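Local atomic coordinates of clavulanic acid biosynthesis oligopeptide binding protein 2 (Streptomyces clavuligerus, PDB entry 2WOP), a protein that probably serves as the solute-binding component of a peptide transport system, and here holds a free arginine in the cleft between its lobes. Residues A428-L433 with L449-G454; S39-D44 with Y53-L58; P48-Y53 with D131-G136. All coordinates share one frame; numbering follows the deposited sequence.

The three contacts illustrate how a two-lobed binding protein builds a ligand site from separate packing units. Interaction 1 lies in one lobe; interactions 2 and 3 lie in the other, and the bound arginine spans the gap. The centre of interaction 1 is about 18 Å from each of the other two, with nearest atoms about 7 Å apart, so the ligand, touched by all three, provides their common meeting point. Its backbone end meets segment 449-454, at G454, while its guanidinium end meets W57 and the carbonyl of Y52. Interactions 2 and 3 have centres about 13 Å apart, share Y53, and join directly where the D44 carboxylate binds T51 and Y52.

Interaction 1 of 3, residues A428-L433 with L449-G454; sequences ATYFSL and LVTDWG. With ARG (arginine), chain B.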
# COMPACT_ATOMS: atom_id res chain seq x y z
N ALA A 428 10.04 13.38 -6.67
CA ALA A 428 10.71 12.08 -6.73
C ALA A 428 11.23 11.61 -5.38
O ALA A 428 11.10 10.43 -5.02
CB ALA A 428 11.85 12.10 -7.76
N THR A 429 11.80 12.55 -4.62
CA THR A 429 12.46 12.23 -3.36
C THR A 429 11.66 12.71 -2.14
O THR A 429 12.22 12.85 -1.06
CB THR A 429 13.82 12.91 -3.27
OG1 THR A 429 13.64 14.33 -3.45
CG2 THR A 429 14.79 12.36 -4.33
N TYR A 430 10.37 12.97 -2.33
CA TYR A 430 9.54 13.53 -1.24
C TYR A 430 9.57 12.69 0.04
O TYR A 430 9.54 13.24 1.14
CB TYR A 430 8.10 13.69 -1.71
CG TYR A 430 7.23 14.61 -0.86
CD1 TYR A 430 7.48 15.98 -0.80
CD2 TYR A 430 6.12 14.10 -0.18
CE1 TYR A 430 6.66 16.83 -0.05
CE2 TYR A 430 5.29 14.94 0.57
CZ TYR A 430 5.57 16.30 0.63
OH TYR A 430 4.76 17.14 1.37
N PHE A 431 9.64 11.36 -0.11
CA PHE A 431 9.67 10.45 1.05
C PHE A 431 11.08 10.12 1.55
O PHE A 431 11.30 9.95 2.76
CB PHE A 431 8.90 9.16 0.74
CG PHE A 431 7.51 9.39 0.16
CD1 PHE A 431 7.08 8.67 -0.95
CD2 PHE A 431 6.65 10.32 0.73
CE1 PHE A 431 5.80 8.87 -1.49
CE2 PHE A 431 5.37 10.54 0.20
CZ PHE A 431 4.95 9.81 -0.91
N SER A 432 12.04 10.03 0.64
CA SER A 432 13.42 9.73 1.00
C SER A 432 14.14 10.93 1.60
O SER A 432 14.89 10.81 2.59
CB SER A 432 14.19 9.23 -0.22
OG SER A 432 13.92 10.07 -1.34
N LEU A 433 13.93 12.11 1.00
CA LEU A 433 14.71 13.29 1.36
C LEU A 433 13.86 14.51 1.70
O LEU A 433 14.39 15.50 2.18
CB LEU A 433 15.68 13.64 0.22
CG LEU A 433 16.70 12.56 -0.18
CD1 LEU A 433 17.41 12.92 -1.47
CD2 LEU A 433 17.70 12.29 0.95
N LEU A 449 2.69 19.51 6.87
CA LEU A 449 3.14 18.73 5.71
C LEU A 449 1.93 18.08 5.07
O LEU A 449 1.11 17.46 5.77
CB LEU A 449 4.14 17.64 6.13
CG LEU A 449 5.54 18.08 6.61
CD1 LEU A 449 6.28 16.91 7.25
CD2 LEU A 449 6.35 18.62 5.42
N VAL A 450 1.82 18.21 3.75
CA VAL A 450 0.74 17.55 3.02
C VAL A 450 1.27 16.23 2.50
O VAL A 450 2.35 16.18 1.90
CB VAL A 450 0.23 18.42 1.85
CG1 VAL A 450 -0.84 17.67 1.03
CG2 VAL A 450 -0.34 19.73 2.37
N THR A 451 0.54 15.14 2.74
CA THR A 451 0.98 13.87 2.18
C THR A 451 -0.17 12.90 2.02
O THR A 451 -1.33 13.21 2.36
CB THR A 451 2.17 13.27 3.01
OG1 THR A 451 2.82 12.24 2.25
CG2 THR A 451 1.65 12.68 4.33
N ASP A 452 0.13 11.73 1.48
CA ASP A 452 -0.82 10.63 1.46
C ASP A 452 -0.10 9.34 1.81
O ASP A 452 1.12 9.30 1.82
CB ASP A 452 -1.58 10.55 0.13
CG ASP A 452 -0.68 10.34 -1.07
OD1 ASP A 452 0.56 10.25 -0.94
OD2 ASP A 452 -1.24 10.30 -2.19
N TRP A 453 -0.86 8.30 2.14
CA TRP A 453 -0.29 7.07 2.66
C TRP A 453 -1.22 5.90 2.38
O TRP A 453 -2.42 6.04 2.51
CB TRP A 453 -0.16 7.21 4.18
CG TRP A 453 0.00 5.94 4.93
CD1 TRP A 453 -0.94 5.31 5.70
CD2 TRP A 453 1.19 5.15 5.03
NE1 TRP A 453 -0.42 4.17 6.25
CE2 TRP A 453 0.88 4.03 5.86
CE3 TRP A 453 2.47 5.24 4.47
CZ2 TRP A 453 1.82 3.03 6.15
CZ3 TRP A 453 3.42 4.26 4.78
CH2 TRP A 453 3.08 3.16 5.62
N GLY A 454 -0.63 4.75 2.01
CA GLY A 454 -1.37 3.50 1.94
C GLY A 454 -0.58 2.44 2.70
O GLY A 454 0.66 2.43 2.64
N ARG B . 3.24 2.61 2.20
CA ARG B . 3.98 3.19 1.04
C ARG B . 3.44 4.57 0.68
O ARG B . 2.35 5.00 1.10
CB ARG B . 3.87 2.26 -0.16
CG ARG B . 2.41 1.99 -0.57
CD ARG B . 2.34 1.38 -1.95
NE ARG B . 3.04 0.10 -2.05
CZ ARG B . 2.63 -1.04 -1.49
NH1 ARG B . 1.51 -1.08 -0.76
NH2 ARG B . 3.32 -2.15 -1.67
OXT ARG B . 4.10 5.26 -0.09
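Y430, in segment 428-433, has its CA 9.2 Å from the CA of T451 in strand 448-453, a spacing too wide for main chain to meet main chain, so the side chains of Y430 and F431 span it. With its CG anti to the backbone N (chi1 -163°), Y430 extends its ring toward the strand, and its hydroxyl OH donates to V450 O over 2.6 Å. The phenol approaches in the plane of that carbonyl, at a C=O...O angle of 151°. T451 OG1 faces two ring edges at once, 3.7 Å from F431 CE2 and 4.0 Å from Y430 CE2. The same F431 CE2 sits in the plane of the Y430 ring at its edge, and the F431 ring goes on to meet W480. The strand itself is fixed by backbone bonds to 303-309 and 391-397. At its far end the main chain turns to the ligand: G454 N reaches the arginine carboxylate O at 3.1 Å in a nearly straight bond (172°), and the arginine N donates to G454 O at 2.6 Å. A buried tyrosine hydroxyl thus finds its acceptor in a main-chain carbonyl, tying segment 428-433 to the strand that leads into the ligand's backbone-binding residue.

Interaction 2 of 3, residues S39-D44 with Y53-L58; sequences SSADVD and YVWVWL. With ARG (arginine), chain B.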
# COMPACT_ATOMS: atom_id res chain seq x y z
N SER A 39 1.13 0.31 -18.88
CA SER A 39 1.55 1.11 -17.74
C SER A 39 2.25 2.35 -18.27
O SER A 39 2.88 2.31 -19.34
CB SER A 39 2.51 0.29 -16.86
OG SER A 39 3.09 1.09 -15.85
N SER A 40 2.17 3.45 -17.52
CA SER A 40 2.92 4.65 -17.89
C SER A 40 4.37 4.56 -17.41
O SER A 40 5.22 5.31 -17.89
CB SER A 40 2.24 5.90 -17.35
OG SER A 40 2.51 6.08 -15.97
N ALA A 41 4.64 3.66 -16.46
CA ALA A 41 5.95 3.54 -15.81
C ALA A 41 6.50 2.12 -15.92
O ALA A 41 5.73 1.16 -15.94
CB ALA A 41 5.84 3.96 -14.35
N ASP A 42 7.83 1.98 -15.97
CA ASP A 42 8.47 0.66 -15.89
C ASP A 42 8.36 0.13 -14.45
O ASP A 42 8.13 0.89 -13.49
CB ASP A 42 9.95 0.77 -16.29
CG ASP A 42 10.56 -0.56 -16.79
OD1 ASP A 42 9.96 -1.65 -16.64
OD2 ASP A 42 11.68 -0.50 -17.35
N VAL A 43 8.51 -1.18 -14.31
CA VAL A 43 8.59 -1.79 -12.98
C VAL A 43 9.76 -1.16 -12.22
O VAL A 43 10.75 -0.73 -12.84
CB VAL A 43 8.77 -3.35 -13.06
CG1 VAL A 43 7.62 -3.98 -13.85
CG2 VAL A 43 10.15 -3.75 -13.63
N ASP A 44 9.66 -1.12 -10.89
CA ASP A 44 10.79 -0.66 -10.07
C ASP A 44 11.91 -1.73 -9.99
O ASP A 44 13.10 -1.41 -10.01
CB ASP A 44 10.35 -0.13 -8.70
CG ASP A 44 9.46 -1.12 -7.89
OD1 ASP A 44 9.04 -2.18 -8.41
OD2 ASP A 44 9.19 -0.82 -6.71
N TYR A 53 6.35 -1.01 -5.47
CA TYR A 53 5.18 -0.53 -6.22
C TYR A 53 4.00 -1.47 -6.01
O TYR A 53 4.14 -2.69 -6.23
CB TYR A 53 5.47 -0.47 -7.73
CG TYR A 53 6.35 0.66 -8.24
CD1 TYR A 53 6.80 1.69 -7.40
CD2 TYR A 53 6.68 0.71 -9.59
CE1 TYR A 53 7.61 2.72 -7.92
CE2 TYR A 53 7.47 1.73 -10.11
CZ TYR A 53 7.92 2.73 -9.28
OH TYR A 53 8.71 3.74 -9.84
N VAL A 54 2.85 -0.92 -5.61
CA VAL A 54 1.65 -1.74 -5.38
C VAL A 54 1.32 -2.57 -6.63
O VAL A 54 1.00 -3.76 -6.54
CB VAL A 54 0.39 -0.93 -5.00
CG1 VAL A 54 -0.72 -1.88 -4.57
CG2 VAL A 54 0.66 -0.00 -3.87
N TRP A 55 1.44 -1.95 -7.80
CA TRP A 55 1.10 -2.64 -9.04
C TRP A 55 2.11 -3.73 -9.44
O TRP A 55 1.75 -4.68 -10.14
CB TRP A 55 0.84 -1.64 -10.17
CG TRP A 55 2.02 -0.84 -10.61
CD1 TRP A 55 2.39 0.40 -10.15
CD2 TRP A 55 2.93 -1.17 -11.66
NE1 TRP A 55 3.49 0.85 -10.85
CE2 TRP A 55 3.85 -0.09 -11.78
CE3 TRP A 55 3.06 -2.27 -12.51
CZ2 TRP A 55 4.90 -0.09 -12.73
CZ3 TRP A 55 4.11 -2.28 -13.46
CH2 TRP A 55 5.02 -1.18 -13.55
N VAL A 56 3.36 -3.60 -8.99
CA VAL A 56 4.34 -4.66 -9.23
C VAL A 56 4.08 -5.80 -8.24
O VAL A 56 4.28 -6.97 -8.57
CB VAL A 56 5.78 -4.14 -9.16
CG1 VAL A 56 6.79 -5.29 -9.36
CG2 VAL A 56 5.99 -3.09 -10.25
N TRP A 57 3.62 -5.49 -7.03
CA TRP A 57 3.20 -6.57 -6.10
C TRP A 57 2.05 -7.36 -6.70
O TRP A 57 1.99 -8.58 -6.58
CB TRP A 57 2.78 -6.00 -4.76
CG TRP A 57 3.92 -5.51 -3.97
CD1 TRP A 57 5.15 -5.09 -4.44
CD2 TRP A 57 3.96 -5.36 -2.56
NE1 TRP A 57 5.95 -4.70 -3.38
CE2 TRP A 57 5.23 -4.85 -2.22
CE3 TRP A 57 3.02 -5.62 -1.54
CZ2 TRP A 57 5.61 -4.58 -0.88
CZ3 TRP A 57 3.39 -5.35 -0.22
CH2 TRP A 57 4.68 -4.84 0.09
N LEU A 58 1.15 -6.65 -7.37
CA LEU A 58 0.05 -7.29 -8.08
C LEU A 58 0.57 -8.20 -9.20
O LEU A 58 0.11 -9.33 -9.37
CB LEU A 58 -0.84 -6.18 -8.65
CG LEU A 58 -2.30 -6.35 -8.96
CD1 LEU A 58 -3.08 -6.74 -7.70
CD2 LEU A 58 -2.75 -4.99 -9.57
N ARG B . 3.24 2.61 2.20
CA ARG B . 3.98 3.19 1.04
C ARG B . 3.44 4.57 0.68
O ARG B . 2.35 5.00 1.10
CB ARG B . 3.87 2.26 -0.16
CG ARG B . 2.41 1.99 -0.57
CD ARG B . 2.34 1.38 -1.95
NE ARG B . 3.04 0.10 -2.05
CZ ARG B . 2.63 -1.04 -1.49
NH1 ARG B . 1.51 -1.08 -0.76
NH2 ARG B . 3.32 -2.15 -1.67
OXT ARG B . 4.10 5.26 -0.09
O HOH W 1 9.39 3.16 -12.69
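D44 OD2 is gripped by two successive main-chain amides, Y52 N and Y53 N, the latter 3.1 Å from OD2 and arriving from above the carboxylate plane (37° out of it). The other oxygen, OD1, takes the hydroxyl of T51, so both ends of the carboxylate hold the chain just before helix 54-63, in the beta-alpha connection that leaves strand 34-39 of this type II periplasmic-binding-protein fold. Y53 is the N-cap residue of that helix, and its ring also lies against D44. Because chi1 of D44 (53°) puts CG between the backbone N and the carbonyl carbon, the carboxylate lies flat on the tyrosine, the two planes only 8° apart, while D44 CB makes a CH-pi contact 3.7 Å from the Y53 ring centroid. At the ring's far end a water donates to D42 O at 2.7 Å and is hydrogen-bonded to Y53 OH.

The W55 indole packs against the loop 39-44. Y53 CB and V56 CG2 rest on one face of the indole and S39 OG on the opposite one, each toward the rim; V43 CG1 adds an apolar touch at 3.8 Å from W55 CH2. D42 O meets the edge of the indole, 3.5 Å from W55 CZ2. The S39 hydroxyl is held by A41, with OG donating to a lone pair of A41 O at 2.6 Å. Two residues after W55, W57 anchors its NE1 on T51 O and offers its ring to the ligand, whose NH2 stands over the centre of the indole face, 3.4 Å from W57 CE2.

Interaction 3 of 3, residues P48-Y53 with D131-G136; sequences PARTYY and DVLPGG. With ARG (arginine), chain B.
The ligand-side loop between strand 34-39 and helix 54-63 is seated on a second loop, 131-136, with R50 and Y52 carrying the joint against L133-G136. R50 NE donates to P134 O at 3.0 Å in a nearly straight bond (169°), the acceptor lying at the edge of the guanidinium in its plane. A bend at chi3 (71°) turns the R50 guanidinium along P134, which brings V132 O over the centre of one guanidinium face, while R50 CD packs 3.8 Å from L133 CD2. A water accepts from R50 NH2 and donates to P134 O, doubling the link. Replacing R50 by a leucine would probably leave P134 O without its charged donor and strip V132 O of the cation beside it.

Beyond R50 the backbones come close enough to favour glycine: a CB on G136 would collide with A49 O, and one on G135 with R50 O, besides being disfavoured by the G135 backbone angles. G136 CA makes a C-H...O contact with A49 O at 3.2 Å. Another water accepts from G136 N at 2.8 Å and lies close to L133 O and A49 O. The Y52 ring meets G135 O at its edge, 3.4 Å from Y52 CD1, and its hydroxyl binds D456. Y52 O takes the ligand's NE at 2.8 Å and NH2 at 3.0 Å, so a joint built largely on main-chain carbonyls ends in one that receives two donors of the ligand's guanidinium.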
# COMPACT_ATOMS: atom_id res chain seq x y z
N PRO A 48 11.96 -10.01 -6.67
CA PRO A 48 10.77 -9.94 -5.79
C PRO A 48 11.03 -9.24 -4.45
O PRO A 48 10.07 -8.75 -3.81
CB PRO A 48 10.36 -11.42 -5.61
CG PRO A 48 11.61 -12.21 -5.89
CD PRO A 48 12.33 -11.40 -6.98
N ALA A 49 12.29 -9.19 -4.03
CA ALA A 49 12.65 -8.55 -2.75
C ALA A 49 12.82 -7.03 -2.84
O ALA A 49 12.91 -6.35 -1.81
CB ALA A 49 13.93 -9.18 -2.18
N ARG A 50 12.89 -6.51 -4.06
CA ARG A 50 13.34 -5.13 -4.28
C ARG A 50 12.25 -4.21 -4.83
O ARG A 50 12.51 -3.06 -5.21
CB ARG A 50 14.58 -5.10 -5.19
CG ARG A 50 15.80 -5.82 -4.57
CD ARG A 50 17.01 -5.72 -5.46
NE ARG A 50 17.54 -4.35 -5.49
CZ ARG A 50 18.58 -3.98 -6.24
NH1 ARG A 50 19.20 -4.87 -7.00
NH2 ARG A 50 18.99 -2.71 -6.23
N THR A 51 11.02 -4.72 -4.83
CA THR A 51 9.89 -3.95 -5.32
C THR A 51 9.03 -3.40 -4.19
O THR A 51 8.78 -4.08 -3.18
CB THR A 51 9.00 -4.76 -6.32
OG1 THR A 51 7.85 -3.97 -6.66
CG2 THR A 51 8.54 -6.08 -5.74
N TYR A 52 8.59 -2.16 -4.38
CA TYR A 52 7.62 -1.56 -3.45
C TYR A 52 6.33 -1.11 -4.14
O TYR A 52 5.31 -0.87 -3.47
CB TYR A 52 8.26 -0.38 -2.69
CG TYR A 52 8.10 -0.47 -1.19
CD1 TYR A 52 9.22 -0.56 -0.36
CD2 TYR A 52 6.83 -0.51 -0.61
CE1 TYR A 52 9.08 -0.67 1.02
CE2 TYR A 52 6.68 -0.61 0.77
CZ TYR A 52 7.81 -0.69 1.58
OH TYR A 52 7.65 -0.82 2.95
N TYR A 53 6.35 -1.01 -5.47
CA TYR A 53 5.18 -0.53 -6.22
C TYR A 53 4.00 -1.47 -6.01
O TYR A 53 4.14 -2.69 -6.23
CB TYR A 53 5.47 -0.47 -7.73
CG TYR A 53 6.35 0.66 -8.24
CD1 TYR A 53 6.80 1.69 -7.40
CD2 TYR A 53 6.68 0.71 -9.59
CE1 TYR A 53 7.61 2.72 -7.92
CE2 TYR A 53 7.47 1.73 -10.11
CZ TYR A 53 7.92 2.73 -9.28
OH TYR A 53 8.71 3.74 -9.84
N ASP A 131 22.51 -3.47 1.50
CA ASP A 131 23.58 -2.86 0.72
C ASP A 131 23.54 -3.35 -0.73
O ASP A 131 24.01 -2.65 -1.64
CB ASP A 131 24.96 -3.11 1.36
CG ASP A 131 25.26 -4.59 1.61
OD1 ASP A 131 24.31 -5.37 1.85
OD2 ASP A 131 26.45 -4.98 1.62
N VAL A 132 22.98 -4.54 -0.95
CA VAL A 132 22.96 -5.18 -2.26
C VAL A 132 21.56 -5.17 -2.88
O VAL A 132 21.41 -5.03 -4.10
CB VAL A 132 23.51 -6.65 -2.20
CG1 VAL A 132 23.41 -7.36 -3.57
CG2 VAL A 132 24.96 -6.65 -1.70
N LEU A 133 20.54 -5.34 -2.03
CA LEU A 133 19.16 -5.55 -2.49
C LEU A 133 18.15 -4.51 -1.95
O LEU A 133 17.04 -4.86 -1.55
CB LEU A 133 18.69 -6.98 -2.14
CG LEU A 133 19.59 -8.14 -2.62
CD1 LEU A 133 19.06 -9.43 -2.02
CD2 LEU A 133 19.58 -8.23 -4.13
N PRO A 134 18.52 -3.22 -1.97
CA PRO A 134 17.57 -2.23 -1.42
C PRO A 134 16.34 -2.10 -2.32
O PRO A 134 16.40 -2.44 -3.50
CB PRO A 134 18.37 -0.92 -1.45
CG PRO A 134 19.34 -1.12 -2.57
CD PRO A 134 19.74 -2.57 -2.50
N GLY A 135 15.23 -1.63 -1.75
CA GLY A 135 14.08 -1.23 -2.56
C GLY A 135 12.76 -1.82 -2.12
O GLY A 135 11.70 -1.33 -2.50
N GLY A 136 12.82 -2.89 -1.33
CA GLY A 136 11.61 -3.54 -0.83
C GLY A 136 11.37 -3.35 0.66
O GLY A 136 12.16 -2.68 1.34
N ARG B . 3.24 2.61 2.20
CA ARG B . 3.98 3.19 1.04
C ARG B . 3.44 4.57 0.68
O ARG B . 2.35 5.00 1.10
CB ARG B . 3.87 2.26 -0.16
CG ARG B . 2.41 1.99 -0.57
CD ARG B . 2.34 1.38 -1.95
NE ARG B . 3.04 0.10 -2.05
CZ ARG B . 2.63 -1.04 -1.49
NH1 ARG B . 1.51 -1.08 -0.76
NH2 ARG B . 3.32 -2.15 -1.67
OXT ARG B . 4.10 5.26 -0.09
O HOH W 2 14.81 -4.38 -0.00
O HOH W 3 16.93 -0.53 -5.81